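Local coordinates for fructose 1-phosphate kinase (Staphylococcus aureus, PDB 2JG5), which probably transfers a phosphate from ATP to fructose 1-phosphate or tagatose 6-phosphate, as a pfkB-family sugar kinase, at residues A[131-145]-A[160-173]. Residues are numbered along the deposited sequence; the frame is centred on the assembly and turned at random.
Sequences VAGSVPSSIPSDAYA and VDAEKELAESVLPY. Unlike the reference sequence in segment 160-173: Tyr173 (reference Phe).
From helix 143-154 the Tyr144 side chain, chi1 -90°, carries its ring to the ends of strands 128-132 and 157-161, where it meets Val160 and Ala162. Leu166, with CG anti to its own carbonyl carbon (chi1 -52°), reaches back to the same ring. Ala162 CB sits over one face of the Tyr144 ring, 3.5 Å from its CZ, in a CH-pi contact. Val160 CG1 approaches obliquely, 3.7 Å from Tyr144 CE1. Leu166 CD1 comes obliquely to the CD2-CE2 side of the ring, 3.9 Å from Tyr144 CE2; the two side chains cross at about a right angle. Leu166 CD1 also touches Val135 CG2. Val170 CG1 lies near the ring plane and packs on Tyr144 CB.

The phenol is fixed at its far end. Tyr144 OH donates to Gly133 O at 2.8 Å, in the carbonyl plane and on a lone pair. A water also donates to Gly133 O, accepts from Glu163 N and donates to Glu163 OE1. This carbonyl is therefore gripped twice. Ser134 OG adds a weak bond to Glu163 OE1.

The two strands run parallel. Asp161 N donates to Val131 O at 3.1 Å, and Gly133 N makes a weak bond to Asp161 O. Asp161 and Ala132 put their CB atoms on the same face of the sheet, and Asp161 OD2 forms a salt bridge with Lys38.

At the helix side, a second water accepts from Ala145 N and donates to Ser169 OG, which itself donates to Leu166 O at 2.7 Å. Ala145 O lies over one face of the Tyr173 ring, offset toward its rim.

The segments belong to the beta-alpha-beta unit of strand 128-132, helix 143-154 and strand 157-161, in the parallel sheet of the ribokinase-like fold. An apolar tyrosine packing thus ends in a polar tip, where Gly133 O takes the phenol and a water, and the same water ties it to Glu163 N.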
ATOM      1  N   VAL A 131      10.939  17.382  17.142  1.00 29.69           N
ATOM      2  CA  VAL A 131      10.639  17.504  15.728  1.00 29.85           C
ATOM      3  C   VAL A 131      11.736  16.783  14.980  1.00 30.44           C
ATOM      4  O   VAL A 131      12.912  17.112  15.105  1.00 30.48           O
ATOM      5  CB  VAL A 131      10.501  18.990  15.271  1.00 30.12           C
ATOM      6  CG1 VAL A 131       9.956  19.071  13.842  1.00 28.82           C
ATOM      7  CG2 VAL A 131       9.598  19.752  16.213  1.00 28.23           C
ATOM      8  N   ALA A 132      11.340  15.768  14.224  1.00 30.92           N
ATOM      9  CA  ALA A 132      12.292  14.913  13.560  1.00 31.41           C
ATOM     10  C   ALA A 132      11.786  14.555  12.180  1.00 32.08           C
ATOM     11  O   ALA A 132      10.616  14.152  12.013  1.00 32.32           O
ATOM     12  CB  ALA A 132      12.555  13.647  14.389  1.00 31.21           C
ATOM     13  N   GLY A 133      12.673  14.709  11.195  1.00 32.33           N
ATOM     14  CA  GLY A 133      12.388  14.277   9.840  1.00 32.63           C
ATOM     15  C   GLY A 133      12.707  15.268   8.741  1.00 33.08           C
ATOM     16  O   GLY A 133      13.028  16.453   8.993  1.00 32.94           O
ATOM     17  N   SER A 134      12.630  14.767   7.513  1.00 33.16           N
ATOM     18  CA  SER A 134      12.762  15.601   6.338  1.00 33.71           C
ATOM     19  C   SER A 134      11.474  16.394   6.168  1.00 33.61           C
ATOM     20  O   SER A 134      10.386  15.924   6.520  1.00 34.07           O
ATOM     21  CB  SER A 134      13.033  14.744   5.098  1.00 33.82           C
ATOM     22  OG  SER A 134      14.289  14.073   5.211  1.00 34.74           O
ATOM     23  N   VAL A 135      11.609  17.606   5.642  1.00 33.16           N
ATOM     24  CA  VAL A 135      10.470  18.467   5.409  1.00 32.31           C
ATOM     25  C   VAL A 135       9.876  18.208   4.018  1.00 31.93           C
ATOM     26  O   VAL A 135      10.556  18.409   3.018  1.00 31.65           O
ATOM     27  CB  VAL A 135      10.886  19.945   5.562  1.00 32.61           C
ATOM     28  CG1 VAL A 135       9.741  20.873   5.204  1.00 31.91           C
ATOM     29  CG2 VAL A 135      11.386  20.209   6.987  1.00 32.17           C
ATOM     30  N   PRO A 136       8.601  17.766   3.957  1.00 31.48           N
ATOM     31  CA  PRO A 136       7.885  17.602   2.688  1.00 31.30           C
ATOM     32  C   PRO A 136       7.782  18.913   1.911  1.00 31.16           C
ATOM     33  O   PRO A 136       7.690  19.998   2.506  1.00 31.17           O
ATOM     34  CB  PRO A 136       6.489  17.123   3.114  1.00 31.14           C
ATOM     35  CG  PRO A 136       6.386  17.430   4.559  1.00 31.12           C
ATOM     36  CD  PRO A 136       7.760  17.397   5.109  1.00 31.32           C
ATOM     37  N   SER A 137       7.812  18.797   0.586  1.00 30.95           N
ATOM     38  CA  SER A 137       7.890  19.947  -0.316  1.00 30.42           C
ATOM     39  C   SER A 137       6.716  20.908  -0.181  1.00 30.04           C
ATOM     40  O   SER A 137       6.867  22.096  -0.446  1.00 29.98           O
ATOM     41  CB  SER A 137       7.963  19.462  -1.759  1.00 30.44           C
ATOM     42  OG  SER A 137       6.923  18.541  -2.030  1.00 30.07           O
ATOM     43  N   SER A 138       5.558  20.385   0.226  1.00 29.49           N
ATOM     44  CA  SER A 138       4.325  21.168   0.312  1.00 29.16           C
ATOM     45  C   SER A 138       4.182  22.007   1.594  1.00 29.33           C
ATOM     46  O   SER A 138       3.298  22.865   1.672  1.00 29.79           O
ATOM     47  CB  SER A 138       3.092  20.272   0.114  1.00 29.11           C
ATOM     48  OG  SER A 138       3.035  19.259   1.096  1.00 27.24           O
ATOM     49  N   ILE A 139       5.045  21.777   2.586  1.00 28.66           N
ATOM     50  CA  ILE A 139       5.056  22.627   3.782  1.00 28.33           C
ATOM     51  C   ILE A 139       6.221  23.637   3.767  1.00 28.29           C
ATOM     52  O   ILE A 139       7.148  23.489   2.975  1.00 28.21           O
ATOM     53  CB  ILE A 139       4.973  21.800   5.116  1.00 28.46           C
ATOM     54  CG1 ILE A 139       6.291  21.083   5.430  1.00 27.75           C
ATOM     55  CG2 ILE A 139       3.780  20.847   5.078  1.00 27.74           C
ATOM     56  CD1 ILE A 139       6.421  20.666   6.887  1.00 27.91           C
ATOM     57  N   PRO A 140       6.168  24.676   4.626  1.00 28.33           N
ATOM     58  CA  PRO A 140       7.182  25.728   4.585  1.00 28.39           C
ATOM     59  C   PRO A 140       8.571  25.154   4.776  1.00 28.62           C
ATOM     60  O   PRO A 140       8.786  24.365   5.694  1.00 29.20           O
ATOM     61  CB  PRO A 140       6.828  26.606   5.784  1.00 28.05           C
ATOM     62  CG  PRO A 140       5.404  26.379   6.006  1.00 28.87           C
ATOM     63  CD  PRO A 140       5.176  24.931   5.686  1.00 28.60           C
ATOM     64  N   SER A 141       9.516  25.518   3.920  1.00 28.65           N
ATOM     65  CA  SER A 141      10.845  24.919   4.049  1.00 29.03           C
ATOM     66  C   SER A 141      11.505  25.323   5.374  1.00 28.97           C
ATOM     67  O   SER A 141      12.410  24.633   5.853  1.00 29.06           O
ATOM     68  CB  SER A 141      11.732  25.189   2.825  1.00 29.11           C
ATOM     69  OG  SER A 141      11.829  26.571   2.520  1.00 30.41           O
ATOM     70  N   ASP A 142      11.018  26.417   5.970  1.00 28.67           N
ATOM     71  CA  ASP A 142      11.464  26.852   7.295  1.00 28.27           C
ATOM     72  C   ASP A 142      10.535  26.345   8.405  1.00 28.17           C
ATOM     73  O   ASP A 142      10.433  26.969   9.460  1.00 28.30           O
ATOM     74  CB  ASP A 142      11.612  28.375   7.355  1.00 28.29           C
ATOM     75  CG  ASP A 142      10.258  29.120   7.433  1.00 29.56           C
ATOM     76  OD1 ASP A 142      10.279  30.304   7.850  1.00 29.75           O
ATOM     77  OD2 ASP A 142       9.192  28.550   7.082  1.00 28.61           O
ATOM     78  N   ALA A 143       9.876  25.207   8.161  1.00 27.87           N
ATOM     79  CA  ALA A 143       8.924  24.608   9.098  1.00 27.85           C
ATOM     80  C   ALA A 143       9.510  24.331  10.485  1.00 28.10           C
ATOM     81  O   ALA A 143       8.820  24.497  11.490  1.00 28.36           O
ATOM     82  CB  ALA A 143       8.344  23.348   8.519  1.00 27.99           C
ATOM     83  N   TYR A 144      10.777  23.916  10.541  1.00 28.08           N
ATOM     84  CA  TYR A 144      11.454  23.692  11.825  1.00 27.99           C
ATOM     85  C   TYR A 144      11.494  24.973  12.647  1.00 27.69           C
ATOM     86  O   TYR A 144      11.158  24.965  13.840  1.00 28.11           O
ATOM     87  CB  TYR A 144      12.867  23.112  11.629  1.00 27.81           C
ATOM     88  CG  TYR A 144      12.876  21.602  11.598  1.00 28.28           C
ATOM     89  CD1 TYR A 144      13.105  20.866  12.763  1.00 29.32           C
ATOM     90  CD2 TYR A 144      12.634  20.900  10.412  1.00 28.13           C
ATOM     91  CE1 TYR A 144      13.099  19.473  12.752  1.00 27.81           C
ATOM     92  CE2 TYR A 144      12.622  19.511  10.392  1.00 27.74           C
ATOM     93  CZ  TYR A 144      12.848  18.810  11.574  1.00 28.10           C
ATOM     94  OH  TYR A 144      12.842  17.437  11.579  1.00 29.81           O
ATOM     95  N   ALA A 145      11.874  26.068  11.994  1.00 26.99           N
ATOM     96  CA  ALA A 145      11.996  27.363  12.636  1.00 26.67           C
ATOM     97  C   ALA A 145      10.651  27.907  13.099  1.00 26.47           C
ATOM     98  O   ALA A 145      10.574  28.570  14.127  1.00 26.71           O
ATOM     99  CB  ALA A 145      12.657  28.363  11.683  1.00 26.64           C
ATOM    100  N   VAL A 160      15.428  18.632  18.372  1.00 33.63           N
ATOM    101  CA  VAL A 160      15.480  18.513  16.928  1.00 32.95           C
ATOM    102  C   VAL A 160      16.454  17.432  16.475  1.00 33.29           C
ATOM    103  O   VAL A 160      17.606  17.377  16.922  1.00 32.77           O
ATOM    104  CB  VAL A 160      15.841  19.871  16.267  1.00 32.89           C
ATOM    105  CG1 VAL A 160      16.140  19.699  14.773  1.00 31.64           C
ATOM    106  CG2 VAL A 160      14.727  20.874  16.485  1.00 31.88           C
ATOM    107  N   ASP A 161      15.964  16.577  15.582  1.00 33.45           N
ATOM    108  CA  ASP A 161      16.793  15.623  14.864  1.00 33.87           C
ATOM    109  C   ASP A 161      16.496  15.772  13.366  1.00 34.32           C
ATOM    110  O   ASP A 161      15.523  15.222  12.848  1.00 34.39           O
ATOM    111  CB  ASP A 161      16.530  14.207  15.375  1.00 33.48           C
ATOM    112  CG  ASP A 161      17.385  13.164  14.692  1.00 34.22           C
ATOM    113  OD1 ASP A 161      18.429  13.511  14.099  1.00 34.49           O
ATOM    114  OD2 ASP A 161      17.005  11.973  14.755  1.00 37.17           O
ATOM    115  N   ALA A 162      17.334  16.544  12.684  1.00 34.87           N
ATOM    116  CA  ALA A 162      17.100  16.904  11.284  1.00 35.99           C
ATOM    117  C   ALA A 162      18.409  17.027  10.491  1.00 36.47           C
ATOM    118  O   ALA A 162      19.488  16.886  11.054  1.00 36.84           O
ATOM    119  CB  ALA A 162      16.289  18.217  11.208  1.00 35.71           C
ATOM    120  N   GLU A 163      18.302  17.281   9.187  1.00 37.51           N
ATOM    121  CA  GLU A 163      19.460  17.568   8.339  1.00 38.46           C
ATOM    122  C   GLU A 163      20.146  18.829   8.854  1.00 38.63           C
ATOM    123  O   GLU A 163      19.506  19.662   9.518  1.00 38.21           O
ATOM    124  CB  GLU A 163      19.027  17.785   6.885  1.00 38.49           C
ATOM    125  CG  GLU A 163      18.341  16.592   6.207  1.00 39.71           C
ATOM    126  CD  GLU A 163      17.415  17.023   5.056  1.00 40.21           C
ATOM    127  OE1 GLU A 163      16.186  16.773   5.139  1.00 41.53           O
ATOM    128  OE2 GLU A 163      17.911  17.624   4.071  1.00 42.69           O
ATOM    129  N   LYS A 164      21.435  18.967   8.537  1.00 38.89           N
ATOM    130  CA  LYS A 164      22.284  20.025   9.106  1.00 39.58           C
ATOM    131  C   LYS A 164      21.682  21.437   9.085  1.00 39.69           C
ATOM    132  O   LYS A 164      21.637  22.092  10.133  1.00 39.81           O
ATOM    133  CB  LYS A 164      23.703  20.012   8.506  1.00 39.59           C
ATOM    134  CG  LYS A 164      23.792  20.288   7.004  1.00 40.33           C
ATOM    135  CD  LYS A 164      25.213  20.078   6.458  1.00 40.42           C
ATOM    136  CE  LYS A 164      25.417  18.668   5.883  1.00 41.73           C
ATOM    137  NZ  LYS A 164      24.687  18.458   4.594  1.00 41.53           N
ATOM    138  N   GLU A 165      21.204  21.894   7.924  1.00 39.55           N
ATOM    139  CA  GLU A 165      20.712  23.274   7.804  1.00 39.71           C
ATOM    140  C   GLU A 165      19.469  23.527   8.665  1.00 39.05           C
ATOM    141  O   GLU A 165      19.311  24.618   9.236  1.00 38.93           O
ATOM    142  CB  GLU A 165      20.529  23.737   6.326  1.00 39.56           C
ATOM    143  CG  GLU A 165      19.358  23.117   5.518  1.00 40.45           C
ATOM    144  CD  GLU A 165      18.928  23.953   4.276  1.00 40.99           C
ATOM    145  OE1 GLU A 165      19.615  24.945   3.908  1.00 42.02           O
ATOM    146  OE2 GLU A 165      17.886  23.610   3.664  1.00 42.18           O
ATOM    147  N   LEU A 166      18.616  22.511   8.777  1.00 38.51           N
ATOM    148  CA  LEU A 166      17.387  22.606   9.565  1.00 38.37           C
ATOM    149  C   LEU A 166      17.663  22.594  11.062  1.00 38.39           C
ATOM    150  O   LEU A 166      16.992  23.303  11.827  1.00 38.34           O
ATOM    151  CB  LEU A 166      16.400  21.494   9.192  1.00 38.18           C
ATOM    152  CG  LEU A 166      16.072  21.319   7.705  1.00 37.57           C
ATOM    153  CD1 LEU A 166      15.115  20.151   7.518  1.00 37.05           C
ATOM    154  CD2 LEU A 166      15.511  22.593   7.090  1.00 36.97           C
ATOM    155  N   ALA A 167      18.642  21.784  11.466  1.00 38.40           N
ATOM    156  CA  ALA A 167      19.158  21.793  12.829  1.00 38.50           C
ATOM    157  C   ALA A 167      19.775  23.154  13.125  1.00 38.64           C
ATOM    158  O   ALA A 167      19.532  23.734  14.188  1.00 38.43           O
ATOM    159  CB  ALA A 167      20.181  20.692  13.024  1.00 38.42           C
ATOM    160  N   GLU A 168      20.558  23.663  12.171  1.00 38.40           N
ATOM    161  CA  GLU A 168      21.188  24.980  12.290  1.00 38.19           C
ATOM    162  C   GLU A 168      20.175  26.108  12.477  1.00 37.45           C
ATOM    163  O   GLU A 168      20.445  27.055  13.207  1.00 37.14           O
ATOM    164  CB  GLU A 168      22.091  25.273  11.083  1.00 38.28           C
ATOM    165  CG  GLU A 168      23.442  24.559  11.118  1.00 39.17           C
ATOM    166  CD  GLU A 168      24.370  24.980   9.985  1.00 39.36           C
ATOM    167  OE1 GLU A 168      24.043  24.717   8.803  1.00 41.08           O
ATOM    168  OE2 GLU A 168      25.432  25.571  10.282  1.00 40.51           O
ATOM    169  N   SER A 169      19.007  25.986  11.841  1.00 36.78           N
ATOM    170  CA  SER A 169      17.996  27.052  11.852  1.00 36.24           C
ATOM    171  C   SER A 169      17.205  27.192  13.156  1.00 35.77           C
ATOM    172  O   SER A 169      16.567  28.225  13.393  1.00 35.49           O
ATOM    173  CB  SER A 169      17.017  26.880  10.687  1.00 36.23           C
ATOM    174  OG  SER A 169      16.175  25.752  10.880  1.00 36.69           O
ATOM    175  N   VAL A 170      17.222  26.156  13.991  1.00 35.15           N
ATOM    176  CA  VAL A 170      16.482  26.216  15.254  1.00 34.72           C
ATOM    177  C   VAL A 170      17.362  26.712  16.402  1.00 34.62           C
ATOM    178  O   VAL A 170      16.858  27.045  17.472  1.00 34.20           O
ATOM    179  CB  VAL A 170      15.770  24.875  15.617  1.00 34.84           C
ATOM    180  CG1 VAL A 170      14.656  24.566  14.625  1.00 34.45           C
ATOM    181  CG2 VAL A 170      16.756  23.716  15.707  1.00 34.62           C
ATOM    182  N   LEU A 171      18.673  26.780  16.153  1.00 34.46           N
ATOM    183  CA  LEU A 171      19.657  27.173  17.164  1.00 34.25           C
ATOM    184  C   LEU A 171      19.338  28.487  17.882  1.00 34.23           C
ATOM    185  O   LEU A 171      19.400  28.526  19.108  1.00 34.12           O
ATOM    186  CB  LEU A 171      21.078  27.200  16.581  1.00 34.25           C
ATOM    187  CG  LEU A 171      21.772  25.875  16.253  1.00 33.95           C
ATOM    188  CD1 LEU A 171      23.017  26.135  15.424  1.00 34.18           C
ATOM    189  CD2 LEU A 171      22.132  25.119  17.502  1.00 32.92           C
ATOM    190  N   PRO A 172      18.969  29.556  17.134  1.00 34.27           N
ATOM    191  CA  PRO A 172      18.595  30.810  17.806  1.00 34.24           C
ATOM    192  C   PRO A 172      17.410  30.660  18.766  1.00 34.23           C
ATOM    193  O   PRO A 172      17.109  31.592  19.524  1.00 34.24           O
ATOM    194  CB  PRO A 172      18.196  31.727  16.643  1.00 34.19           C
ATOM    195  CG  PRO A 172      18.867  31.164  15.452  1.00 34.16           C
ATOM    196  CD  PRO A 172      18.879  29.688  15.666  1.00 34.20           C
ATOM    197  N   TYR A 173      16.749  29.502  18.729  1.00 33.88           N
ATOM    198  CA  TYR A 173      15.550  29.256  19.543  1.00 33.70           C
ATOM    199  C   TYR A 173      15.844  28.402  20.765  1.00 33.56           C
ATOM    200  O   TYR A 173      14.925  27.990  21.487  1.00 33.38           O
ATOM    201  CB  TYR A 173      14.435  28.654  18.687  1.00 33.38           C
ATOM    202  CG  TYR A 173      14.054  29.547  17.530  1.00 33.51           C
ATOM    203  CD1 TYR A 173      13.262  30.676  17.733  1.00 33.48           C
ATOM    204  CD2 TYR A 173      14.520  29.292  16.242  1.00 32.70           C
ATOM    205  CE1 TYR A 173      12.922  31.517  16.677  1.00 33.15           C
ATOM    206  CE2 TYR A 173      14.180  30.122  15.182  1.00 33.25           C
ATOM    207  CZ  TYR A 173      13.377  31.231  15.408  1.00 33.14           C
ATOM    208  OH  TYR A 173      13.037  32.059  14.368  1.00 33.90           O
TER
HETATM  209  O   HOH W   1      15.720  16.864   8.177  1.00 39.43           O
HETATM  210  O   HOH W   2      13.839  25.925   9.793  1.00 24.08           O